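PDB 3A79: toll-like receptor 6, Variable lymphocyte receptor B, which probably pairs with Toll-like receptor 2 to recognise diacylated lipopeptides through its leucine-rich-repeat ectodomain, here fused to a fragment of hagfish variable lymphocyte receptor B. Local coordinates for residues Phe158-Leu163 with Ser190-Asn195; Val213-Asn218 with Met239-Glu244; Glu244-Pro249 with Trp274-Glu279. All blocks are in the same frame, centred on the assembly; numbering follows the deposited sequence.

Contact 1. Residues Phe158-Leu163 with Ser190-Asn195; sequences FRQLDL and SLQIPN. With NAG (2-acetamido-2-deoxy-beta-D-glucopyranose), chain N.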
loop_
_atom_site.group_PDB
_atom_site.type_symbol
_atom_site.label_atom_id
_atom_site.label_comp_id
_atom_site.label_asym_id
_atom_site.label_seq_id
_atom_site.Cartn_x
_atom_site.Cartn_y
_atom_site.Cartn_z
ATOM N N PHE B 158 1.900 50.289 12.284
ATOM C CA PHE B 158 3.200 50.157 12.939
ATOM C C PHE B 158 4.171 51.329 12.702
ATOM O O PHE B 158 4.371 51.766 11.568
ATOM C CB PHE B 158 3.831 48.813 12.562
ATOM C CG PHE B 158 2.957 47.639 12.882
ATOM C CD1 PHE B 158 2.127 47.090 11.918
ATOM C CD2 PHE B 158 2.934 47.103 14.163
ATOM C CE1 PHE B 158 1.303 46.011 12.222
ATOM C CE2 PHE B 158 2.114 46.028 14.469
ATOM C CZ PHE B 158 1.299 45.484 13.498
ATOM N N ARG B 159 4.758 51.852 13.780
ATOM C CA ARG B 159 5.847 52.824 13.650
ATOM C C ARG B 159 7.141 52.244 14.214
ATOM O O ARG B 159 7.103 51.371 15.072
ATOM C CB ARG B 159 5.507 54.159 14.310
ATOM C CG ARG B 159 4.585 55.051 13.494
ATOM C CD ARG B 159 3.141 54.609 13.620
ATOM N NE ARG B 159 2.768 54.368 15.015
ATOM C CZ ARG B 159 2.512 55.327 15.905
ATOM N NH1 ARG B 159 2.598 56.613 15.551
ATOM N NH2 ARG B 159 2.177 55.001 17.154
ATOM N N GLN B 160 8.282 52.721 13.730
ATOM C CA GLN B 160 9.543 52.034 14.002
ATOM C C GLN B 160 9.729 51.755 15.480
ATOM O O GLN B 160 10.227 50.704 15.876
ATOM C CB GLN B 160 10.744 52.822 13.472
ATOM C CG GLN B 160 12.003 51.968 13.397
ATOM C CD GLN B 160 13.291 52.777 13.397
ATOM O OE1 GLN B 160 13.293 53.965 13.727
ATOM N NE2 GLN B 160 14.400 52.125 13.032
ATOM N N LEU B 161 9.299 52.704 16.297
ATOM C CA LEU B 161 9.658 52.716 17.703
ATOM C C LEU B 161 8.618 52.134 18.657
ATOM O O LEU B 161 8.771 52.251 19.864
ATOM C CB LEU B 161 9.980 54.151 18.120
ATOM C CG LEU B 161 11.342 54.671 17.691
ATOM C CD1 LEU B 161 11.658 55.923 18.482
ATOM C CD2 LEU B 161 12.382 53.609 17.938
ATOM N N ASP B 162 7.574 51.504 18.131
ATOM C CA ASP B 162 6.430 51.127 18.964
ATOM C C ASP B 162 6.780 50.191 20.126
ATOM O O ASP B 162 6.230 50.331 21.211
ATOM C CB ASP B 162 5.274 50.566 18.123
ATOM C CG ASP B 162 4.416 51.662 17.482
ATOM O OD1 ASP B 162 4.664 52.867 17.721
ATOM O OD2 ASP B 162 3.481 51.313 16.730
ATOM N N LEU B 163 7.709 49.262 19.910
ATOM C CA LEU B 163 8.083 48.305 20.954
ATOM C C LEU B 163 9.336 48.699 21.747
ATOM O O LEU B 163 10.047 47.843 22.272
ATOM C CB LEU B 163 8.263 46.903 20.361
ATOM C CG LEU B 163 7.004 46.316 19.729
ATOM C CD1 LEU B 163 7.293 45.006 18.996
ATOM C CD2 LEU B 163 5.970 46.132 20.815
ATOM N N SER B 190 7.399 51.047 9.498
ATOM C CA SER B 190 8.553 50.326 10.000
ATOM C C SER B 190 8.175 49.756 11.349
ATOM O O SER B 190 7.128 50.086 11.902
ATOM C CB SER B 190 9.759 51.252 10.158
ATOM O OG SER B 190 9.955 52.062 9.006
ATOM N N LEU B 191 9.029 48.897 11.884
ATOM C CA LEU B 191 8.837 48.399 13.230
ATOM C C LEU B 191 10.070 47.656 13.701
ATOM O O LEU B 191 10.469 46.652 13.121
ATOM C CB LEU B 191 7.624 47.486 13.299
ATOM C CG LEU B 191 7.373 46.976 14.711
ATOM C CD1 LEU B 191 6.971 48.163 15.577
ATOM C CD2 LEU B 191 6.326 45.854 14.711
ATOM N N GLN B 192 10.680 48.168 14.755
ATOM C CA GLN B 192 11.853 47.542 15.312
ATOM C C GLN B 192 11.369 46.481 16.275
ATOM O O GLN B 192 10.631 46.794 17.208
ATOM C CB GLN B 192 12.685 48.586 16.052
ATOM C CG GLN B 192 13.889 48.022 16.767
ATOM C CD GLN B 192 15.095 47.942 15.871
ATOM O OE1 GLN B 192 15.701 48.967 15.540
ATOM N NE2 GLN B 192 15.455 46.722 15.468
ATOM N N ILE B 193 11.769 45.231 16.038
ATOM C CA ILE B 193 11.469 44.127 16.952
ATOM C C ILE B 193 12.548 43.924 18.017
ATOM O O ILE B 193 13.704 43.655 17.695
ATOM C CB ILE B 193 11.282 42.794 16.208
ATOM C CG1 ILE B 193 9.871 42.687 15.631
ATOM C CG2 ILE B 193 11.503 41.641 17.155
ATOM C CD1 ILE B 193 9.708 43.332 14.285
ATOM N N PRO B 194 12.163 44.035 19.298
ATOM C CA PRO B 194 13.094 43.842 20.417
ATOM C C PRO B 194 13.754 42.480 20.316
ATOM O O PRO B 194 13.186 41.598 19.681
ATOM C CB PRO B 194 12.179 43.882 21.644
ATOM C CG PRO B 194 10.962 44.619 21.196
ATOM C CD PRO B 194 10.784 44.278 19.755
ATOM N N ASN B 195 14.926 42.301 20.919
ATOM C CA ASN B 195 15.565 40.986 20.897
ATOM C C ASN B 195 14.653 39.932 21.517
ATOM O O ASN B 195 14.245 40.057 22.672
ATOM C CB ASN B 195 16.920 41.010 21.610
ATOM C CG ASN B 195 17.673 42.297 21.375
ATOM O OD1 ASN B 195 17.079 43.373 21.396
ATOM N ND2 ASN B 195 18.985 42.193 21.139
HETATM C C1 NAG N . 19.313 43.563 21.547
HETATM C C2 NAG N . 20.582 43.521 22.411
HETATM C C3 NAG N . 21.001 44.937 22.795
HETATM C C4 NAG N . 21.266 45.753 21.540
HETATM C C5 NAG N . 20.090 45.723 20.545
HETATM C C6 NAG N . 20.585 46.229 19.171
HETATM C C7 NAG N . 19.695 41.667 23.861
HETATM C C8 NAG N . 20.112 40.323 23.329
HETATM N N2 NAG N . 20.522 42.686 23.614
HETATM O O3 NAG N . 22.165 44.910 23.595
HETATM O O4 NAG N . 21.577 47.075 21.932
HETATM O O5 NAG N . 19.499 44.424 20.413
HETATM O O6 NAG N . 19.590 46.594 18.228
HETATM O O7 NAG N . 18.653 41.787 24.514
#
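Leu191 lays its two methyl branches against the loop formed by Phe158-Leu163, and this is where the contact is dense. With CG anti to the backbone N (chi1 -178°), CD1 reaches the carbonyl oxygen of Arg159 and the CB of Asp162, while CD2 lies 3.7 Å from CD2 of Phe158, the two side chains crossing at a slant. Leu176 of the neighbouring strand 171-178 touches both Phe158 and Leu191. Further along, Leu163 meets Pro194 almost at a right angle, its CB 3.6 Å from Pro194 CG. The backbones are tied by one bond: the N-H of Gln192 points at an in-plane lone pair of Gln160 O, with N to O 2.8 Å and a nearly straight N-H...O angle of 161°. That acceptor belongs to the type I turn from Arg159 to Asp162; Arg159 NH2 and Asp162 OD1, at the ends of the turn, form a salt bridge of 3.3 Å.

Toward solvent the contact thins. Gln160 and Ser190 meet through their CB atoms at 3.8 Å, and the Gln160 side chain runs on, extended, to give a weak hydrogen bond from NE2 to the sugar carried by Asn214. Asn195 bears its own N-linked sugar. Loops of successive turns stacked on one another, as here in the TLR6 part, are characteristic of the leucine-rich-repeat solenoid.

Contact 2. Residues Val213-Asn218 with Met239-Glu244; sequences VNMSVN and MTFLSE. With NAG (2-acetamido-2-deoxy-beta-D-glucopyranose), chain M; NAG (2-acetamido-2-deoxy-beta-D-glucopyranose), chain N.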
loop_
_atom_site.group_PDB
_atom_site.type_symbol
_atom_site.label_atom_id
_atom_site.label_comp_id
_atom_site.label_asym_id
_atom_site.label_seq_id
_atom_site.Cartn_x
_atom_site.Cartn_y
_atom_site.Cartn_z
ATOM N N VAL B 213 5.204 46.410 5.846
ATOM C CA VAL B 213 5.938 46.881 7.010
ATOM C C VAL B 213 7.399 46.438 6.970
ATOM O O VAL B 213 7.702 45.257 6.777
ATOM C CB VAL B 213 5.299 46.353 8.320
ATOM C CG1 VAL B 213 6.265 46.466 9.482
ATOM C CG2 VAL B 213 4.001 47.086 8.620
ATOM N N ASN B 214 8.300 47.400 7.154
ATOM C CA ASN B 214 9.734 47.133 7.260
ATOM C C ASN B 214 10.076 46.677 8.689
ATOM O O ASN B 214 10.078 47.485 9.619
ATOM C CB ASN B 214 10.520 48.396 6.864
ATOM C CG ASN B 214 12.007 48.133 6.597
ATOM O OD1 ASN B 214 12.447 46.987 6.524
ATOM N ND2 ASN B 214 12.784 49.220 6.433
ATOM N N MET B 215 10.347 45.385 8.871
ATOM C CA MET B 215 10.604 44.854 10.211
ATOM C C MET B 215 12.049 44.517 10.512
ATOM O O MET B 215 12.579 43.529 10.017
ATOM C CB MET B 215 9.772 43.603 10.469
ATOM C CG MET B 215 8.303 43.867 10.492
ATOM S SD MET B 215 7.465 42.786 11.636
ATOM C CE MET B 215 5.795 43.394 11.412
ATOM N N SER B 216 12.673 45.314 11.363
ATOM C CA SER B 216 14.017 44.996 11.810
ATOM C C SER B 216 14.035 44.078 13.036
ATOM O O SER B 216 13.120 44.090 13.862
ATOM C CB SER B 216 14.796 46.276 12.089
ATOM O OG SER B 216 14.909 47.035 10.902
ATOM N N VAL B 217 15.080 43.266 13.129
ATOM C CA VAL B 217 15.357 42.506 14.330
ATOM C C VAL B 217 16.862 42.442 14.500
ATOM O O VAL B 217 17.589 42.371 13.517
ATOM C CB VAL B 217 14.803 41.071 14.245
ATOM C CG1 VAL B 217 15.231 40.260 15.458
ATOM C CG2 VAL B 217 13.296 41.094 14.144
ATOM N N ASN B 218 17.329 42.467 15.743
ATOM C CA ASN B 218 18.744 42.271 16.021
ATOM C C ASN B 218 19.028 40.807 16.334
ATOM O O ASN B 218 19.574 40.068 15.511
ATOM C CB ASN B 218 19.191 43.136 17.201
ATOM C CG ASN B 218 18.152 44.169 17.595
ATOM O OD1 ASN B 218 18.433 45.371 17.622
ATOM N ND2 ASN B 218 16.941 43.706 17.907
ATOM N N MET B 239 9.201 37.956 -0.086
ATOM C CA MET B 239 10.662 37.878 -0.050
ATOM C C MET B 239 11.290 39.167 0.475
ATOM O O MET B 239 12.295 39.130 1.184
ATOM C CB MET B 239 11.230 37.502 -1.424
ATOM C CG MET B 239 11.297 35.987 -1.689
ATOM S SD MET B 239 11.641 35.590 -3.417
ATOM C CE MET B 239 13.317 36.201 -3.609
ATOM N N THR B 240 10.681 40.300 0.132
ATOM C CA THR B 240 11.113 41.600 0.642
ATOM C C THR B 240 10.860 41.740 2.143
ATOM O O THR B 240 11.724 42.210 2.901
ATOM C CB THR B 240 10.353 42.732 -0.035
ATOM O OG1 THR B 240 10.618 42.720 -1.444
ATOM C CG2 THR B 240 10.764 44.041 0.556
ATOM N N PHE B 241 9.656 41.354 2.559
ATOM C CA PHE B 241 9.271 41.463 3.953
ATOM C C PHE B 241 10.192 40.609 4.814
ATOM O O PHE B 241 10.504 40.969 5.956
ATOM C CB PHE B 241 7.808 41.057 4.137
ATOM C CG PHE B 241 7.403 40.867 5.574
ATOM C CD1 PHE B 241 6.893 41.923 6.313
ATOM C CD2 PHE B 241 7.531 39.627 6.188
ATOM C CE1 PHE B 241 6.517 41.746 7.640
ATOM C CE2 PHE B 241 7.162 39.447 7.518
ATOM C CZ PHE B 241 6.655 40.504 8.245
ATOM N N LEU B 242 10.637 39.487 4.254
ATOM C CA LEU B 242 11.466 38.530 4.982
ATOM C C LEU B 242 12.901 39.008 5.008
ATOM O O LEU B 242 13.643 38.742 5.956
ATOM C CB LEU B 242 11.435 37.154 4.307
ATOM C CG LEU B 242 10.300 36.165 4.532
ATOM C CD1 LEU B 242 10.392 35.034 3.526
ATOM C CD2 LEU B 242 10.378 35.618 5.919
ATOM N N SER B 243 13.283 39.699 3.941
ATOM C CA SER B 243 14.665 40.120 3.744
ATOM C C SER B 243 15.302 40.733 4.984
ATOM O O SER B 243 16.453 40.442 5.287
ATOM C CB SER B 243 14.773 41.092 2.573
ATOM O OG SER B 243 16.036 41.735 2.589
ATOM N N GLU B 244 14.560 41.569 5.702
ATOM C CA GLU B 244 15.124 42.288 6.840
ATOM C C GLU B 244 15.005 41.563 8.195
ATOM O O GLU B 244 15.783 41.823 9.111
ATOM C CB GLU B 244 14.536 43.694 6.916
ATOM C CG GLU B 244 15.433 44.703 7.620
ATOM C CD GLU B 244 16.780 44.870 6.939
ATOM O OE1 GLU B 244 16.825 44.863 5.684
ATOM O OE2 GLU B 244 17.791 45.010 7.663
HETATM C C1 NAG M . 14.191 48.994 6.731
HETATM C C2 NAG M . 15.058 49.713 5.685
HETATM C C3 NAG M . 16.537 49.523 6.013
HETATM C C4 NAG M . 16.834 50.085 7.394
HETATM C C5 NAG M . 15.901 49.524 8.484
HETATM C C6 NAG M . 16.006 50.420 9.740
HETATM C C7 NAG M . 13.718 48.809 3.758
HETATM C C8 NAG M . 12.616 49.759 3.377
HETATM N N2 NAG M . 14.818 49.353 4.286
HETATM O O3 NAG M . 17.344 50.176 5.054
HETATM O O4 NAG M . 18.192 49.827 7.692
HETATM O O5 NAG M . 14.536 49.423 8.057
HETATM O O6 NAG M . 15.493 49.885 10.950
HETATM O O7 NAG M . 13.598 47.596 3.556
HETATM C C1 NAG N . 19.313 43.563 21.547
HETATM C C2 NAG N . 20.582 43.521 22.411
HETATM C C3 NAG N . 21.001 44.937 22.795
HETATM C C4 NAG N . 21.266 45.753 21.540
HETATM C C5 NAG N . 20.090 45.723 20.545
HETATM C C6 NAG N . 20.585 46.229 19.171
HETATM C C7 NAG N . 19.695 41.667 23.861
HETATM C C8 NAG N . 20.112 40.323 23.329
HETATM N N2 NAG N . 20.522 42.686 23.614
HETATM O O3 NAG N . 22.165 44.910 23.595
HETATM O O4 NAG N . 21.577 47.075 21.932
HETATM O O5 NAG N . 19.499 44.424 20.413
HETATM O O6 NAG N . 19.590 46.594 18.228
HETATM O O7 NAG N . 18.653 41.787 24.514
#
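Phe241 and Glu244, one turn apart on helix 235-246, face Val213 and the strand residues Asn214 to Ser216 and set a helix against a short outer strand of the leucine-rich-repeat solenoid, in the TLR6 part of the fusion. Helix and strand run nearly the same way, their segment axes 25° apart and 7.2 Å at closest approach, and no hydrogen bond joins them. The strand spends its backbone bonds instead on strand 190-196, where Asn214 and Ser216 pair with Leu191 and Ile193.

The apolar part is a Met-aromatic contact. Phe241 holds CG anti to its backbone N (chi1 168°), which swings the ring toward the strand. Met215 crosses it aslant: its CG comes 4.0 Å from Phe241 CE1, and SD sits 5.2 Å from the ring centroid, well off the normal at 64°. Met215 also touches Ile193 and Leu245, so the thioether lies among side chains of strand and helix.

Carbon-to-oxygen contacts make up the rest. The carbonyl oxygen of Val213 approaches Phe241 CD1 at 3.5 Å, obliquely to the ring. Glu244 lays its aliphatic part over the strand, with CB 3.7 Å from Met215 O and CG 3.9 Å from Asn214 OD1. The bend at chi2 turns its carboxylate away along the surface.

Carbohydrate borders the polar side. Asn214 ND2 is joined covalently to C1 of an N-acetylglucosamine, and the sugar folds back along the strand until its O6 hydrogen-bonds Ser216 OG at 2.9 Å.

Contact 3. Residues Glu244-Pro249 with Trp274-Glu279; sequences ELTRGP and WPRPVE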
loop_
_atom_site.group_PDB
_atom_site.type_symbol
_atom_site.label_atom_id
_atom_site.label_comp_id
_atom_site.label_asym_id
_atom_site.label_seq_id
_atom_site.Cartn_x
_atom_site.Cartn_y
_atom_site.Cartn_z
ATOM N N GLU B 244 14.560 41.569 5.702
ATOM C CA GLU B 244 15.124 42.288 6.840
ATOM C C GLU B 244 15.005 41.563 8.195
ATOM O O GLU B 244 15.783 41.823 9.111
ATOM C CB GLU B 244 14.536 43.694 6.916
ATOM C CG GLU B 244 15.433 44.703 7.620
ATOM C CD GLU B 244 16.780 44.870 6.939
ATOM O OE1 GLU B 244 16.825 44.863 5.684
ATOM O OE2 GLU B 244 17.791 45.010 7.663
ATOM N N LEU B 245 14.038 40.661 8.329
ATOM C CA LEU B 245 13.952 39.837 9.533
ATOM C C LEU B 245 15.023 38.758 9.447
ATOM O O LEU B 245 15.385 38.127 10.434
ATOM C CB LEU B 245 12.565 39.200 9.665
ATOM C CG LEU B 245 11.383 40.161 9.830
ATOM C CD1 LEU B 245 10.072 39.488 9.489
ATOM C CD2 LEU B 245 11.328 40.716 11.234
ATOM N N THR B 246 15.545 38.581 8.243
ATOM C CA THR B 246 16.437 37.475 7.938
ATOM C C THR B 246 17.911 37.859 7.801
ATOM O O THR B 246 18.789 36.995 7.867
ATOM C CB THR B 246 15.989 36.803 6.659
ATOM O OG1 THR B 246 15.058 35.770 6.990
ATOM C CG2 THR B 246 17.176 36.216 5.926
ATOM N N ARG B 247 18.185 39.147 7.593
ATOM C CA ARG B 247 19.564 39.623 7.588
ATOM C C ARG B 247 20.192 39.114 8.875
ATOM O O ARG B 247 19.554 39.114 9.934
ATOM C CB ARG B 247 19.637 41.150 7.466
ATOM C CG ARG B 247 19.475 41.658 6.024
ATOM C CD ARG B 247 19.664 43.165 5.894
ATOM N NE ARG B 247 20.936 43.602 6.462
ATOM C CZ ARG B 247 21.343 44.869 6.515
ATOM N NH1 ARG B 247 20.577 45.840 6.028
ATOM N NH2 ARG B 247 22.518 45.164 7.056
ATOM N N GLY B 248 21.427 38.650 8.781
ATOM C CA GLY B 248 21.981 37.858 9.857
ATOM C C GLY B 248 23.081 38.413 10.744
ATOM O O GLY B 248 24.207 38.677 10.293
ATOM N N PRO B 249 22.751 38.620 12.026
ATOM C CA PRO B 249 23.818 38.313 12.972
ATOM C C PRO B 249 24.155 36.827 12.806
ATOM O O PRO B 249 24.533 36.387 11.710
ATOM C CB PRO B 249 23.159 38.576 14.328
ATOM C CG PRO B 249 22.199 39.685 14.045
ATOM C CD PRO B 249 21.684 39.433 12.637
ATOM N N TRP B 274 18.689 30.335 0.610
ATOM C CA TRP B 274 19.939 29.589 0.525
ATOM C C TRP B 274 21.183 30.420 0.903
ATOM O O TRP B 274 22.065 29.951 1.634
ATOM C CB TRP B 274 20.068 28.958 -0.867
ATOM C CG TRP B 274 20.361 27.487 -0.833
ATOM C CD1 TRP B 274 21.550 26.882 -1.105
ATOM C CD2 TRP B 274 19.446 26.440 -0.509
ATOM N NE1 TRP B 274 21.433 25.525 -0.968
ATOM C CE2 TRP B 274 20.150 25.227 -0.601
ATOM C CE3 TRP B 274 18.099 26.411 -0.145
ATOM C CZ2 TRP B 274 19.555 23.999 -0.344
ATOM C CZ3 TRP B 274 17.509 25.193 0.106
ATOM C CH2 TRP B 274 18.236 24.003 0.008
ATOM N N PRO B 275 21.253 31.665 0.421
ATOM C CA PRO B 275 22.404 32.507 0.742
ATOM C C PRO B 275 22.365 33.016 2.184
ATOM O O PRO B 275 23.394 33.374 2.760
ATOM C CB PRO B 275 22.244 33.685 -0.226
ATOM C CG PRO B 275 21.227 33.258 -1.235
ATOM C CD PRO B 275 20.330 32.344 -0.501
ATOM N N ARG B 276 21.174 33.039 2.761
ATOM C CA ARG B 276 20.956 33.675 4.047
ATOM C C ARG B 276 21.334 32.776 5.229
ATOM O O ARG B 276 21.565 31.574 5.056
ATOM C CB ARG B 276 19.510 34.173 4.111
ATOM C CG ARG B 276 19.156 34.952 2.851
ATOM C CD ARG B 276 17.883 35.753 2.964
ATOM N NE ARG B 276 17.957 36.997 2.199
ATOM C CZ ARG B 276 18.025 38.205 2.755
ATOM N NH1 ARG B 276 18.014 38.328 4.073
ATOM N NH2 ARG B 276 18.096 39.292 2.000
ATOM N N PRO B 277 21.439 33.376 6.428
ATOM C CA PRO B 277 21.826 32.718 7.686
ATOM C C PRO B 277 20.721 31.888 8.309
ATOM O O PRO B 277 20.379 32.118 9.464
ATOM C CB PRO B 277 22.129 33.894 8.618
ATOM C CG PRO B 277 22.305 35.075 7.718
ATOM C CD PRO B 277 21.382 34.836 6.584
ATOM N N VAL B 278 20.172 30.934 7.572
ATOM C CA VAL B 278 19.147 30.070 8.133
ATOM C C VAL B 278 19.666 28.638 8.237
ATOM O O VAL B 278 19.992 28.010 7.225
ATOM C CB VAL B 278 17.848 30.132 7.309
ATOM C CG1 VAL B 278 16.813 29.190 7.885
ATOM C CG2 VAL B 278 17.313 31.558 7.277
ATOM N N GLU B 279 19.757 28.142 9.473
ATOM C CA GLU B 279 20.302 26.813 9.761
ATOM C C GLU B 279 19.245 25.720 9.614
ATOM O O GLU B 279 19.471 24.707 8.955
ATOM C CB GLU B 279 20.913 26.769 11.169
ATOM C CG GLU B 279 21.871 25.601 11.395
ATOM C CD GLU B 279 22.337 25.472 12.841
ATOM O OE1 GLU B 279 21.623 25.943 13.761
ATOM O OE2 GLU B 279 23.422 24.881 13.051
#
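Arg276 runs past the methyl group of Thr246, the two side chains crossing at about a right angle, and every carbon of its chain beyond CA meets that one methyl. Its CB lies 3.6 Å from Thr246 CG2 and its CG 3.9 Å, before CD passes beside the same atom. A bend at chi3 (146°) then turns the guanidinium so that its edge, not a face, meets the Thr246 methyl, with NE 3.9 Å and CZ 3.8 Å from CG2. At the tip, NH1 points past the methyl toward the backbone of the helix end. Arg247 N lies at the edge of the guanidinium, near its plane and 3.6 Å from NH1, without a bond between these two donors. What NH1 does find is the carbonyl oxygen of Ser243, to which it gives a weak hydrogen bond; NH2 is also hydrogen-bonded, just beyond the segments.

Pro277, the centre of an inverse gamma turn, extends the contact. Its CG rests 3.5 Å from Gly248 CA, and its CD faces the carbonyl oxygen of Thr246. Both segments lead out of convex-side helices of the TLR6 part into the next parallel strands, and Pro277 is already backbone-bonded to Leu252.

The guanidinium groups of Arg247 and Arg276 do not touch, and their planes stand 64° apart; Arg247 NH1 forms a long, weak ion pair of 3.3 Å with Glu244 OE2. The chemistry is therefore that of an aliphatic stem crossing a methyl, with a cationic tip at the carbonyl-rich C-terminal end of helix 235-246, where its positive charge would probably be favourable.

The three contacts follow one another along the solenoid, each joining segments from different turns. Contacts 1 and 2 are partly buried and share a two-stranded parallel sheet, in which strand 190-196 of the first and strand 214-220 of the second are neighbours. Contacts 2 and 3 share helix 235-246 and Glu244, which belongs to both but reaches across to the other segment only in contact 2. Contact 3 lies at the surface. Chemistry shifts accordingly: leucine packing with a cross-segment backbone bond in contact 1, sulfur and ring in contact 2, arginine and proline in contact 3.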